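Local coordinates for interleukin-1beta (Gallus gallus, PDB 2WRY), which is a secreted inflammatory cytokine of the IL-1 family that probably signals by binding the interleukin-1 receptor, at residues 3-15 and 98-112. Numbering follows the deposited sequence.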
loop_
_atom_site.group_PDB
_atom_site.type_symbol
_atom_site.label_atom_id
_atom_site.label_comp_id
_atom_site.label_asym_id
_atom_site.label_seq_id
_atom_site.Cartn_x
_atom_site.Cartn_y
_atom_site.Cartn_z
ATOM N N ALA A 3 -15.749 -7.856 -11.024
ATOM C CA ALA A 3 -15.277 -8.245 -9.670
ATOM C C ALA A 3 -15.260 -7.061 -8.700
ATOM O O ALA A 3 -15.873 -7.158 -7.644
ATOM C CB ALA A 3 -13.926 -8.949 -9.735
ATOM N N PHE A 4 -14.589 -5.949 -9.048
ATOM C CA PHE A 4 -14.670 -4.722 -8.240
ATOM C C PHE A 4 -14.954 -3.500 -9.127
ATOM O O PHE A 4 -14.433 -3.415 -10.239
ATOM C CB PHE A 4 -13.363 -4.455 -7.482
ATOM C CG PHE A 4 -12.870 -5.612 -6.659
ATOM C CD1 PHE A 4 -11.909 -6.484 -7.171
ATOM C CD2 PHE A 4 -13.351 -5.813 -5.369
ATOM C CE1 PHE A 4 -11.432 -7.568 -6.411
ATOM C CE2 PHE A 4 -12.877 -6.897 -4.594
ATOM C CZ PHE A 4 -11.919 -7.760 -5.120
ATOM N N ARG A 5 -15.762 -2.561 -8.632
ATOM C CA ARG A 5 -15.997 -1.289 -9.325
ATOM C C ARG A 5 -15.632 -0.134 -8.431
ATOM O O ARG A 5 -15.949 -0.132 -7.244
ATOM C CB ARG A 5 -17.464 -1.127 -9.718
ATOM C CG ARG A 5 -17.867 -1.912 -10.938
ATOM C CD ARG A 5 -19.338 -1.663 -11.295
ATOM N NE ARG A 5 -20.170 -1.493 -10.101
ATOM C CZ ARG A 5 -20.525 -2.476 -9.272
ATOM N NH1 ARG A 5 -20.128 -3.729 -9.491
ATOM N NH2 ARG A 5 -21.271 -2.197 -8.208
ATOM N N TYR A 6 -14.945 0.841 -9.010
ATOM C CA TYR A 6 -14.482 2.033 -8.305
ATOM C C TYR A 6 -15.659 2.812 -7.746
ATOM O O TYR A 6 -16.661 2.996 -8.430
ATOM C CB TYR A 6 -13.762 2.904 -9.330
ATOM C CG TYR A 6 -13.215 4.219 -8.843
ATOM C CD1 TYR A 6 -14.001 5.367 -8.841
ATOM C CD2 TYR A 6 -11.878 4.353 -8.504
ATOM C CE1 TYR A 6 -13.479 6.594 -8.430
ATOM C CE2 TYR A 6 -11.346 5.561 -8.096
ATOM C CZ TYR A 6 -12.155 6.691 -8.066
ATOM O OH TYR A 6 -11.632 7.895 -7.684
ATOM N N THR A 7 -15.533 3.289 -6.506
ATOM C CA THR A 7 -16.550 4.183 -5.944
ATOM C C THR A 7 -16.049 5.623 -5.751
ATOM O O THR A 7 -16.703 6.582 -6.194
ATOM C CB THR A 7 -17.190 3.600 -4.639
ATOM O OG1 THR A 7 -16.238 3.589 -3.589
ATOM C CG2 THR A 7 -17.597 2.209 -4.859
ATOM N N ARG A 8 -14.904 5.792 -5.104
ATOM C CA ARG A 8 -14.383 7.134 -4.853
ATOM C C ARG A 8 -12.975 7.033 -4.353
ATOM O O ARG A 8 -12.567 5.953 -3.917
ATOM C CB ARG A 8 -15.228 7.864 -3.811
ATOM C CG ARG A 8 -15.270 7.178 -2.473
ATOM C CD ARG A 8 -16.094 8.018 -1.501
ATOM N NE ARG A 8 -16.285 7.314 -0.235
ATOM C CZ ARG A 8 -17.266 6.444 -0.001
ATOM N NH1 ARG A 8 -18.159 6.167 -0.954
ATOM N NH2 ARG A 8 -17.351 5.854 1.189
ATOM N N SER A 9 -12.243 8.140 -4.421
ATOM C CA SER A 9 -10.919 8.221 -3.808
ATOM C C SER A 9 -10.876 9.236 -2.700
ATOM O O SER A 9 -11.616 10.242 -2.717
ATOM C CB SER A 9 -9.838 8.603 -4.811
ATOM O OG SER A 9 -9.669 7.564 -5.727
ATOM N N GLN A 10 -9.985 8.966 -1.752
ATOM C CA GLN A 10 -9.693 9.878 -0.663
ATOM C C GLN A 10 -8.210 9.898 -0.377
ATOM O O GLN A 10 -7.555 8.844 -0.380
ATOM C CB GLN A 10 -10.482 9.492 0.596
ATOM C CG GLN A 10 -10.388 10.527 1.713
ATOM C CD GLN A 10 -11.292 10.188 2.878
ATOM O OE1 GLN A 10 -12.184 9.331 2.759
ATOM N NE2 GLN A 10 -11.086 10.871 4.015
ATOM N N SER A 11 -7.671 11.087 -0.141
ATOM C CA SER A 11 -6.251 11.232 0.086
ATOM C C SER A 11 -5.979 11.088 1.570
ATOM O O SER A 11 -6.702 11.670 2.408
ATOM C CB SER A 11 -5.774 12.597 -0.419
ATOM O OG SER A 11 -6.065 12.743 -1.804
ATOM N N PHE A 12 -4.933 10.336 1.905
ATOM C CA PHE A 12 -4.532 10.127 3.307
ATOM C C PHE A 12 -3.044 10.382 3.498
ATOM O O PHE A 12 -2.232 10.038 2.624
ATOM C CB PHE A 12 -4.808 8.669 3.742
ATOM C CG PHE A 12 -6.256 8.340 3.875
ATOM C CD1 PHE A 12 -6.917 8.551 5.086
ATOM C CD2 PHE A 12 -6.966 7.795 2.804
ATOM C CE1 PHE A 12 -8.265 8.245 5.220
ATOM C CE2 PHE A 12 -8.313 7.487 2.927
ATOM C CZ PHE A 12 -8.974 7.724 4.146
ATOM N N ASP A 13 -2.667 10.934 4.647
ATOM C CA ASP A 13 -1.289 10.798 5.088
ATOM C C ASP A 13 -1.141 9.400 5.671
ATOM O O ASP A 13 -2.111 8.841 6.187
ATOM C CB ASP A 13 -0.939 11.830 6.151
ATOM C CG ASP A 13 -0.628 13.167 5.564
ATOM O OD1 ASP A 13 0.315 13.270 4.740
ATOM O OD2 ASP A 13 -1.344 14.110 5.932
ATOM N N ILE A 14 0.068 8.853 5.613
ATOM C CA ILE A 14 0.315 7.526 6.188
ATOM C C ILE A 14 1.662 7.487 6.882
ATOM O O ILE A 14 2.639 8.052 6.392
ATOM C CB ILE A 14 0.242 6.423 5.103
ATOM C CG1 ILE A 14 0.460 5.030 5.721
ATOM C CG2 ILE A 14 1.215 6.720 3.940
ATOM C CD1 ILE A 14 0.127 3.858 4.779
ATOM N N PHE A 15 1.686 6.868 8.063
ATOM C CA PHE A 15 2.925 6.598 8.774
ATOM C C PHE A 15 2.832 5.157 9.249
ATOM O O PHE A 15 1.742 4.681 9.534
ATOM C CB PHE A 15 3.032 7.485 10.022
ATOM C CG PHE A 15 3.291 8.924 9.720
ATOM C CD1 PHE A 15 4.597 9.404 9.653
ATOM C CD2 PHE A 15 2.231 9.797 9.485
ATOM C CE1 PHE A 15 4.860 10.758 9.371
ATOM C CE2 PHE A 15 2.483 11.143 9.180
ATOM C CZ PHE A 15 3.794 11.614 9.129
ATOM N N ARG A 98 -11.647 2.022 -13.355
ATOM C CA ARG A 98 -13.044 1.938 -13.028
ATOM C C ARG A 98 -13.409 0.500 -12.663
ATOM O O ARG A 98 -14.154 0.255 -11.726
ATOM C CB ARG A 98 -13.860 2.415 -14.241
ATOM C CG ARG A 98 -15.315 2.097 -14.217
ATOM C CD ARG A 98 -15.917 2.377 -15.610
ATOM N NE ARG A 98 -15.297 1.522 -16.627
ATOM C CZ ARG A 98 -14.493 1.921 -17.620
ATOM N NH1 ARG A 98 -14.184 3.208 -17.799
ATOM N NH2 ARG A 98 -13.997 1.008 -18.446
ATOM N N ASP A 99 -12.860 -0.436 -13.422
ATOM C CA ASP A 99 -13.212 -1.845 -13.280
ATOM C C ASP A 99 -12.002 -2.716 -13.044
ATOM O O ASP A 99 -10.998 -2.638 -13.759
ATOM C CB ASP A 99 -13.936 -2.345 -14.533
ATOM C CG ASP A 99 -15.280 -1.684 -14.729
ATOM O OD1 ASP A 99 -16.178 -1.850 -13.875
ATOM O OD2 ASP A 99 -15.435 -0.999 -15.760
ATOM N N ILE A 100 -12.115 -3.576 -12.033
ATOM C CA ILE A 100 -11.105 -4.603 -11.772
ATOM C C ILE A 100 -11.824 -5.908 -11.975
ATOM O O ILE A 100 -12.582 -6.339 -11.101
ATOM C CB ILE A 100 -10.589 -4.576 -10.323
ATOM C CG1 ILE A 100 -10.024 -3.213 -9.949
ATOM C CG2 ILE A 100 -9.566 -5.693 -10.151
ATOM C CD1 ILE A 100 -8.830 -2.798 -10.721
ATOM N N ASP A 101 -11.609 -6.520 -13.136
ATOM C CA ASP A 101 -12.457 -7.615 -13.576
ATOM C C ASP A 101 -11.659 -8.754 -14.188
ATOM O O ASP A 101 -12.185 -9.540 -14.989
ATOM C CB ASP A 101 -13.549 -7.107 -14.542
ATOM C CG ASP A 101 -12.983 -6.405 -15.778
ATOM O OD1 ASP A 101 -11.737 -6.244 -15.918
ATOM O OD2 ASP A 101 -13.808 -6.008 -16.637
ATOM N N SER A 102 -10.394 -8.846 -13.784
ATOM C CA SER A 102 -9.522 -9.946 -14.186
ATOM C C SER A 102 -8.517 -10.287 -13.077
ATOM O O SER A 102 -8.183 -9.429 -12.238
ATOM C CB SER A 102 -8.751 -9.572 -15.449
ATOM O OG SER A 102 -7.835 -8.510 -15.186
ATOM N N VAL A 103 -8.007 -11.518 -13.089
ATOM C CA VAL A 103 -6.956 -11.896 -12.140
ATOM C C VAL A 103 -5.781 -10.932 -12.282
ATOM O O VAL A 103 -5.197 -10.493 -11.291
ATOM C CB VAL A 103 -6.521 -13.396 -12.319
ATOM C CG1 VAL A 103 -5.351 -13.747 -11.410
ATOM C CG2 VAL A 103 -7.694 -14.314 -12.029
ATOM N N GLU A 104 -5.476 -10.571 -13.524
ATOM C CA GLU A 104 -4.372 -9.643 -13.832
ATOM C C GLU A 104 -4.542 -8.311 -13.110
ATOM O O GLU A 104 -3.613 -7.842 -12.473
ATOM C CB GLU A 104 -4.259 -9.391 -15.339
ATOM C CG GLU A 104 -2.910 -8.856 -15.758
ATOM C CD GLU A 104 -2.975 -7.889 -16.946
ATOM O OE1 GLU A 104 -4.091 -7.622 -17.473
ATOM O OE2 GLU A 104 -1.890 -7.395 -17.359
ATOM N N LEU A 105 -5.728 -7.710 -13.230
ATOM C CA LEU A 105 -5.976 -6.380 -12.626
ATOM C C LEU A 105 -6.112 -6.461 -11.113
ATOM O O LEU A 105 -5.954 -5.459 -10.429
ATOM C CB LEU A 105 -7.228 -5.744 -13.217
ATOM C CG LEU A 105 -7.035 -5.226 -14.641
ATOM C CD1 LEU A 105 -8.412 -4.914 -15.205
ATOM C CD2 LEU A 105 -6.120 -4.003 -14.622
ATOM N N THR A 106 -6.412 -7.647 -10.594
ATOM C CA THR A 106 -6.500 -7.809 -9.133
ATOM C C THR A 106 -5.168 -7.495 -8.425
ATOM O O THR A 106 -5.168 -7.219 -7.211
ATOM C CB THR A 106 -7.078 -9.187 -8.757
ATOM O OG1 THR A 106 -8.415 -9.268 -9.279
ATOM C CG2 THR A 106 -7.130 -9.369 -7.248
ATOM N N ARG A 107 -4.057 -7.453 -9.174
ATOM C CA ARG A 107 -2.748 -7.045 -8.624
ATOM C C ARG A 107 -2.798 -5.685 -7.924
ATOM O O ARG A 107 -1.994 -5.422 -7.008
ATOM C CB ARG A 107 -1.651 -7.036 -9.717
ATOM C CG ARG A 107 -1.747 -5.893 -10.731
ATOM C CD ARG A 107 -0.721 -6.116 -11.810
ATOM N NE ARG A 107 -0.583 -5.020 -12.768
ATOM C CZ ARG A 107 -1.293 -4.921 -13.887
ATOM N NH1 ARG A 107 -2.260 -5.798 -14.146
ATOM N NH2 ARG A 107 -1.086 -3.908 -14.722
ATOM N N PHE A 108 -3.734 -4.830 -8.351
ATOM C CA PHE A 108 -3.846 -3.486 -7.785
ATOM C C PHE A 108 -4.693 -3.408 -6.535
ATOM O O PHE A 108 -4.722 -2.360 -5.906
ATOM C CB PHE A 108 -4.487 -2.543 -8.801
ATOM C CG PHE A 108 -3.600 -2.259 -9.974
ATOM C CD1 PHE A 108 -2.443 -1.490 -9.820
ATOM C CD2 PHE A 108 -3.928 -2.754 -11.236
ATOM C CE1 PHE A 108 -1.616 -1.196 -10.910
ATOM C CE2 PHE A 108 -3.090 -2.482 -12.343
ATOM C CZ PHE A 108 -1.949 -1.709 -12.179
ATOM N N ILE A 109 -5.391 -4.492 -6.186
ATOM C CA ILE A 109 -6.345 -4.454 -5.078
ATOM C C ILE A 109 -5.735 -4.985 -3.779
ATOM O O ILE A 109 -5.082 -6.029 -3.759
ATOM C CB ILE A 109 -7.668 -5.226 -5.421
ATOM C CG1 ILE A 109 -8.400 -4.562 -6.591
ATOM C CG2 ILE A 109 -8.608 -5.326 -4.202
ATOM C CD1 ILE A 109 -8.829 -3.119 -6.309
ATOM N N PHE A 110 -5.954 -4.226 -2.712
ATOM C CA PHE A 110 -5.592 -4.606 -1.337
ATOM C C PHE A 110 -6.835 -4.533 -0.496
ATOM O O PHE A 110 -7.723 -3.733 -0.772
ATOM C CB PHE A 110 -4.543 -3.644 -0.757
ATOM C CG PHE A 110 -3.241 -3.646 -1.528
ATOM C CD1 PHE A 110 -3.113 -2.926 -2.724
ATOM C CD2 PHE A 110 -2.143 -4.381 -1.071
ATOM C CE1 PHE A 110 -1.891 -2.930 -3.446
ATOM C CE2 PHE A 110 -0.919 -4.412 -1.783
ATOM C CZ PHE A 110 -0.804 -3.685 -2.993
ATOM N N TYR A 111 -6.922 -5.373 0.538
ATOM C CA TYR A 111 -7.955 -5.169 1.548
ATOM C C TYR A 111 -7.425 -4.312 2.668
ATOM O O TYR A 111 -6.394 -4.611 3.287
ATOM C CB TYR A 111 -8.459 -6.506 2.064
ATOM C CG TYR A 111 -9.182 -7.271 0.976
ATOM C CD1 TYR A 111 -10.465 -6.886 0.572
ATOM C CD2 TYR A 111 -8.593 -8.359 0.344
ATOM C CE1 TYR A 111 -11.157 -7.577 -0.410
ATOM C CE2 TYR A 111 -9.290 -9.058 -0.680
ATOM C CZ TYR A 111 -10.570 -8.647 -1.032
ATOM O OH TYR A 111 -11.300 -9.298 -2.028
ATOM N N ARG A 112 -8.102 -3.186 2.854
ATOM C CA ARG A 112 -7.786 -2.277 3.933
ATOM C C ARG A 112 -8.416 -2.857 5.193
ATOM O O ARG A 112 -9.645 -3.010 5.261
ATOM C CB ARG A 112 -8.401 -0.914 3.655
ATOM C CG ARG A 112 -8.171 0.031 4.806
ATOM C CD ARG A 112 -8.583 1.469 4.503
ATOM N NE ARG A 112 -8.605 2.251 5.746
ATOM C CZ ARG A 112 -8.672 3.582 5.792
ATOM N NH1 ARG A 112 -8.707 4.300 4.665
ATOM N NH2 ARG A 112 -8.692 4.205 6.971
#
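R98 O is gripped twice by segment 3-15: Y6 N donates a hydrogen bond of 2.9 Å to it, and R5 CA adds a CA-H...O contact at 3.4 Å. Two residues along, F4 and I100 form an antiparallel hydrogen-bonded pair, F4 N giving to I100 O while I100 N returns a nearly straight bond to F4 O (179° at the hydrogen). The F4 ring carries most of the apolar packing. Its CG stands beside the backbone N (chi1 -53°), which brings CD1 to 3.9 Å from I100 CG2 at the ring edge. I109 CG2 lies over one face, offset toward the rim, and the hydroxyl of Y111 meets the edge in plane, OH to F4 CZ 3.5 Å. R5 and D99, a non-hydrogen-bonded pair, project from the other face of the sheet; D99 OD1 rests 3.4 Å from R5 CG, while OD2 takes R98 NE at 2.7 Å from above the carboxylate plane. With an alanine at D99, the R98 guanidinium would probably lose its salt-bridge mate and be freer to swing, and R5 CG would lose the carboxylate oxygen it rests against. Farther along, R112 makes an off-centre cation-pi contact with F12, guanidinium and ring planes 79° apart; R112 NE is paired with D114. In this beta-trefoil domain, strand 4-16 carries the short strand 99-100 on one edge and strand 45-53 on the other, through backbone hydrogen bonds of R5 with R52 and T7 with L50, while strand 110-115, not paired with it, reaches it through side chains, R112 also touching L159 of strand 157-160, a further antiparallel partner of 4-16.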